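Side-chain contacts in teichoic acid D-alanine hydrolase (Staphylococcus aureus, PDB 5ZH8), which removes D-alanyl groups from wall teichoic acid and lipoteichoic acid, affecting methicillin resistance and autolysis: residues K306-S309 with P310-N314; L136-Q139 with L140-H144. One frame throughout, in Å; residues are numbered along the deposited sequence.

How the contacts relate
Two local contacts, each within one unbroken run of residues, meet on the same side of the molecule with their centres about 12 Å apart. Contact 2 comes first along the chain and lies on helix 129-142; contact 1 follows much later, where the loop after helix 292-303 turns into helix 310-318. Both fall in the beta-lactamase family region. They touch directly: the Phe308 ring packs on the stems of Lys138 and Gln139, CZ lying 3.5 Å from Lys138 CG, while Ile312 CD1 reaches Glu142 OE2 at 3.4 Å. The loop and first turn leading into helix 310-318 are thereby packed against the C-terminal half of helix 129-142, joining parts of the domain distant in sequence.

Contact 1. Residues K306-S309 with P310-N314; sequences KLFS and PKITN
Ser309 and Thr313 show how one main-chain carbonyl can collect the bonds at the start of a helix. The carbonyl oxygen of Ser309, the N-cap residue, accepts three hydrogen bonds. Thr313 N gives a nearly straight bond to Ser309 O, 2.8 Å with an N-H...O angle of 167°, and closes the first full helical turn. Ile312 N adds a bond to Ser309 O (3.1 Å) that is more bent than that one, approaching from above the carbonyl plane. The third donor is the Thr313 hydroxyl, whose OG1 lies 3.0 Å from Ser309 O and is likewise well out of that plane. Thr313 can deliver it because OG1 stands beside its own backbone N (chi1 -59°), so that side chain and main chain of one residue serve the same acceptor.

Side-chain packing accompanies these bonds. Ile312 CG2 makes an apolar contact with Phe308 CB at 3.6 Å and approaches the ring obliquely, the two side chains crossing at about a right angle. Thr313 OG1 comes to the edge of the same ring, near its plane. On the Ser309 side, OG lies alongside Ile312 CG1, 3.6 Å away. Pro310, which has no N-H to donate, occupies the first helical position, and the helix's own bonding continues with Asn314 N to Pro310 O.

Farther out, Asn314 is held by Tyr305 through OD1 and by Gln397 through ND2. In sequence this junction lies between helix 292-303 and helix 310-318; in space it packs on helix 129-142, where Phe308 also touches Leu135.

Contact 2. Residues L136-Q139 with L140-H144; sequences LLKQ and LEEEH
Lys138 and Glu141, one turn apart, cross obliquely and join their charged ends in a salt bridge with NZ 3.6 Å from OE1. The two chains reach this meeting by different routes. Glu141 runs extended, pointing back along the preceding turn, where its CG lies 3.4 Å from Leu137 O. Lys138 sets out with CG opposite its backbone N (chi1 -180°) and then bends at two successive bonds, chi2 64° and chi3 79°, curling its amino group round to the carboxylate. Neither end depends on the other alone: Glu141 OE2 is hydrogen-bonded to Tyr331, and Lys138 NZ has weak hydrogen bonds with the hydroxyls of Tyr331 and Tyr325. The shared tyrosine probably helps keep the two charged groups together. Glu142, bent at its second torsion, keeps its carboxylate apart from the lysine, OE2 standing 5.3 Å from Lys138 NZ; its CG lies by Lys138 O at 3.5 Å.

On another side of the helix, Glu143 runs beside the carbonyl oxygen of Gln139, its CG 3.3 Å from Gln139 O, before its carboxylate forms salt bridges with Lys238 and Lys145. Gln139 extends to the backbone oxygen of Lys238, so both side chains tie this helix to helix 231-240. Leu140 turns its CG to Leu136 O and packs on Val226 and Thr227 of helix 213-227.

Four successive i to i+4 bonds, from Leu140 N to Leu136 O through Glu143 N to Gln139 O, fix this spacing. The lysine-glutamate pair is a helical i to i+3 salt bridge, and the Schellman motif at His144, whose phi is positive, marks a helix C-terminus; both belong to the last turns of this helix of the beta-lactamase-like domain.

Contact 1. Residues K306-S309 with P310-N314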
loop_
_atom_site.group_PDB
_atom_site.type_symbol
_atom_site.label_atom_id
_atom_site.label_comp_id
_atom_site.label_asym_id
_atom_site.label_seq_id
_atom_site.Cartn_x
_atom_site.Cartn_y
_atom_site.Cartn_z
ATOM N N LYS A 306 5.138 31.056 16.785
ATOM C CA LYS A 306 3.817 31.378 17.285
ATOM C C LYS A 306 3.339 30.470 18.379
ATOM O O LYS A 306 2.390 30.768 19.031
ATOM C CB LYS A 306 2.793 31.391 16.179
ATOM C CG LYS A 306 2.697 32.712 15.463
ATOM C CD LYS A 306 1.278 32.993 15.027
ATOM C CE LYS A 306 1.260 33.852 13.777
ATOM N NZ LYS A 306 -0.043 33.811 13.071
ATOM N N LEU A 307 3.951 29.325 18.535
ATOM C CA LEU A 307 3.610 28.440 19.653
ATOM C C LEU A 307 4.667 28.447 20.742
ATOM O O LEU A 307 4.340 28.308 21.915
ATOM C CB LEU A 307 3.428 27.002 19.176
ATOM C CG LEU A 307 2.172 26.691 18.385
ATOM C CD1 LEU A 307 2.111 25.183 18.211
ATOM C CD2 LEU A 307 0.918 27.216 19.070
ATOM N N PHE A 308 5.934 28.557 20.344
ATOM C CA PHE A 308 7.042 28.611 21.283
ATOM C C PHE A 308 8.050 29.686 20.878
ATOM O O PHE A 308 8.097 30.115 19.721
ATOM C CB PHE A 308 7.761 27.262 21.355
ATOM C CG PHE A 308 6.846 26.068 21.382
ATOM C CD1 PHE A 308 6.159 25.720 22.545
ATOM C CD2 PHE A 308 6.688 25.278 20.255
ATOM C CE1 PHE A 308 5.337 24.609 22.578
ATOM C CE2 PHE A 308 5.869 24.164 20.282
ATOM C CZ PHE A 308 5.191 23.832 21.445
ATOM N N SER A 309 8.862 30.103 21.848
ATOM C CA SER A 309 10.016 30.965 21.597
ATOM C C SER A 309 11.036 30.293 20.666
ATOM O O SER A 309 11.010 29.073 20.488
ATOM C CB SER A 309 10.702 31.285 22.919
ATOM O OG SER A 309 11.141 30.089 23.539
ATOM N N PRO A 310 11.939 31.084 20.069
ATOM C CA PRO A 310 12.956 30.490 19.187
ATOM C C PRO A 310 13.854 29.440 19.869
ATOM O O PRO A 310 14.199 28.435 19.246
ATOM C CB PRO A 310 13.774 31.704 18.731
ATOM C CG PRO A 310 12.847 32.861 18.847
ATOM C CD PRO A 310 11.970 32.559 20.029
ATOM N N LYS A 311 14.211 29.668 21.134
ATOM C CA LYS A 311 15.030 28.709 21.895
ATOM C C LYS A 311 14.359 27.344 22.126
ATOM O O LYS A 311 15.049 26.348 22.356
ATOM C CB LYS A 311 15.460 29.312 23.233
ATOM C CG LYS A 311 16.493 30.415 23.095
ATOM C CD LYS A 311 17.012 30.840 24.466
ATOM C CE LYS A 311 17.911 32.059 24.393
ATOM N NZ LYS A 311 19.024 31.885 23.415
ATOM N N ILE A 312 13.030 27.301 22.064
ATOM C CA ILE A 312 12.289 26.032 22.089
ATOM C C ILE A 312 12.056 25.511 20.664
ATOM O O ILE A 312 12.293 24.334 20.380
ATOM C CB ILE A 312 10.933 26.174 22.825
ATOM C CG1 ILE A 312 11.140 26.604 24.287
ATOM C CG2 ILE A 312 10.131 24.876 22.763
ATOM C CD1 ILE A 312 11.946 25.640 25.125
ATOM N N THR A 313 11.610 26.396 19.776
ATOM C CA THR A 313 11.220 26.011 18.427
ATOM C C THR A 313 12.390 25.508 17.579
ATOM O O THR A 313 12.266 24.486 16.903
ATOM C CB THR A 313 10.558 27.181 17.682
ATOM O OG1 THR A 313 9.401 27.624 18.405
ATOM C CG2 THR A 313 10.160 26.762 16.273
ATOM N N ASN A 314 13.515 26.220 17.604
ATOM C CA ASN A 314 14.628 25.890 16.710
ATOM C C ASN A 314 15.134 24.451 16.888
ATOM O O ASN A 314 15.204 23.700 15.910
ATOM C CB ASN A 314 15.779 26.886 16.849
ATOM C CG ASN A 314 15.414 28.286 16.388
ATOM O OD1 ASN A 314 14.440 28.490 15.656
ATOM N ND2 ASN A 314 16.198 29.269 16.836
#

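Contact 2. Residues L136-Q139 with L140-H144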
loop_
_atom_site.group_PDB
_atom_site.type_symbol
_atom_site.label_atom_id
_atom_site.label_comp_id
_atom_site.label_asym_id
_atom_site.label_seq_id
_atom_site.Cartn_x
_atom_site.Cartn_y
_atom_site.Cartn_z
ATOM N N LEU A 136 1.308 19.412 21.657
ATOM C CA LEU A 136 0.610 19.471 22.934
ATOM C C LEU A 136 1.514 19.017 24.072
ATOM O O LEU A 136 1.494 19.605 25.148
ATOM C CB LEU A 136 -0.659 18.609 22.886
ATOM C CG LEU A 136 -1.806 19.111 21.999
ATOM C CD1 LEU A 136 -2.888 18.049 21.881
ATOM C CD2 LEU A 136 -2.387 20.417 22.530
ATOM N N LEU A 137 2.297 17.972 23.824
ATOM C CA LEU A 137 3.306 17.489 24.781
ATOM C C LEU A 137 4.314 18.575 25.119
ATOM O O LEU A 137 4.541 18.874 26.286
ATOM C CB LEU A 137 4.063 16.279 24.229
ATOM C CG LEU A 137 3.544 14.884 24.589
ATOM C CD1 LEU A 137 4.449 13.842 23.952
ATOM C CD2 LEU A 137 3.459 14.666 26.089
ATOM N N LYS A 138 4.920 19.154 24.091
ATOM C CA LYS A 138 5.910 20.205 24.287
ATOM C C LYS A 138 5.305 21.378 25.052
ATOM O O LYS A 138 5.931 21.920 25.969
ATOM C CB LYS A 138 6.493 20.673 22.947
ATOM C CG LYS A 138 7.546 21.773 23.072
ATOM C CD LYS A 138 8.803 21.336 23.828
ATOM C CE LYS A 138 9.724 20.508 22.939
ATOM N NZ LYS A 138 10.651 19.659 23.730
ATOM N N GLN A 139 4.085 21.759 24.680
ATOM C CA GLN A 139 3.367 22.802 25.402
ATOM C C GLN A 139 3.246 22.473 26.893
ATOM O O GLN A 139 3.519 23.317 27.744
ATOM C CB GLN A 139 1.983 23.010 24.805
ATOM C CG GLN A 139 1.975 23.840 23.532
ATOM C CD GLN A 139 0.607 23.868 22.871
ATOM O OE1 GLN A 139 -0.267 23.064 23.200
ATOM N NE2 GLN A 139 0.418 24.791 21.931
ATOM N N LEU A 140 2.850 21.241 27.194
ATOM C CA LEU A 140 2.708 20.786 28.572
ATOM C C LEU A 140 4.025 20.765 29.345
ATOM O O LEU A 140 4.032 20.982 30.552
ATOM C CB LEU A 140 2.062 19.394 28.616
ATOM C CG LEU A 140 0.573 19.375 28.268
ATOM C CD1 LEU A 140 0.064 17.950 28.239
ATOM C CD2 LEU A 140 -0.223 20.213 29.258
ATOM N N GLU A 141 5.127 20.499 28.650
ATOM C CA GLU A 141 6.461 20.542 29.256
ATOM C C GLU A 141 6.812 21.957 29.692
ATOM O O GLU A 141 7.299 22.160 30.805
ATOM C CB GLU A 141 7.520 20.021 28.278
ATOM C CG GLU A 141 7.421 18.536 27.988
ATOM C CD GLU A 141 8.289 18.115 26.826
ATOM O OE1 GLU A 141 9.505 18.367 26.884
ATOM O OE2 GLU A 141 7.762 17.528 25.862
ATOM N N GLU A 142 6.534 22.927 28.823
ATOM C CA GLU A 142 6.811 24.337 29.095
ATOM C C GLU A 142 5.821 24.960 30.098
ATOM O O GLU A 142 6.113 25.979 30.717
ATOM C CB GLU A 142 6.807 25.131 27.788
ATOM C CG GLU A 142 7.858 24.694 26.769
ATOM C CD GLU A 142 9.279 24.735 27.311
ATOM O OE1 GLU A 142 9.664 25.766 27.910
ATOM O OE2 GLU A 142 10.009 23.733 27.129
ATOM N N GLU A 143 4.648 24.347 30.240
ATOM C CA GLU A 143 3.705 24.703 31.301
ATOM C C GLU A 143 4.073 24.056 32.642
ATOM O O GLU A 143 3.451 24.350 33.656
ATOM C CB GLU A 143 2.284 24.304 30.900
ATOM C CG GLU A 143 1.712 25.138 29.765
ATOM C CD GLU A 143 0.318 24.706 29.351
ATOM O OE1 GLU A 143 -0.359 24.002 30.137
ATOM O OE2 GLU A 143 -0.115 25.078 28.239
ATOM N N HIS A 144 5.083 23.184 32.631
ATOM C CA HIS A 144 5.579 22.501 33.835
ATOM C C HIS A 144 4.560 21.514 34.413
ATOM O O HIS A 144 4.475 21.324 35.622
ATOM C CB HIS A 144 6.035 23.501 34.908
ATOM C CG HIS A 144 6.760 24.693 34.364
ATOM N ND1 HIS A 144 8.129 24.731 34.206
ATOM C CD2 HIS A 144 6.300 25.892 33.940
ATOM C CE1 HIS A 144 8.477 25.902 33.709
ATOM N NE2 HIS A 144 7.388 26.627 33.544
#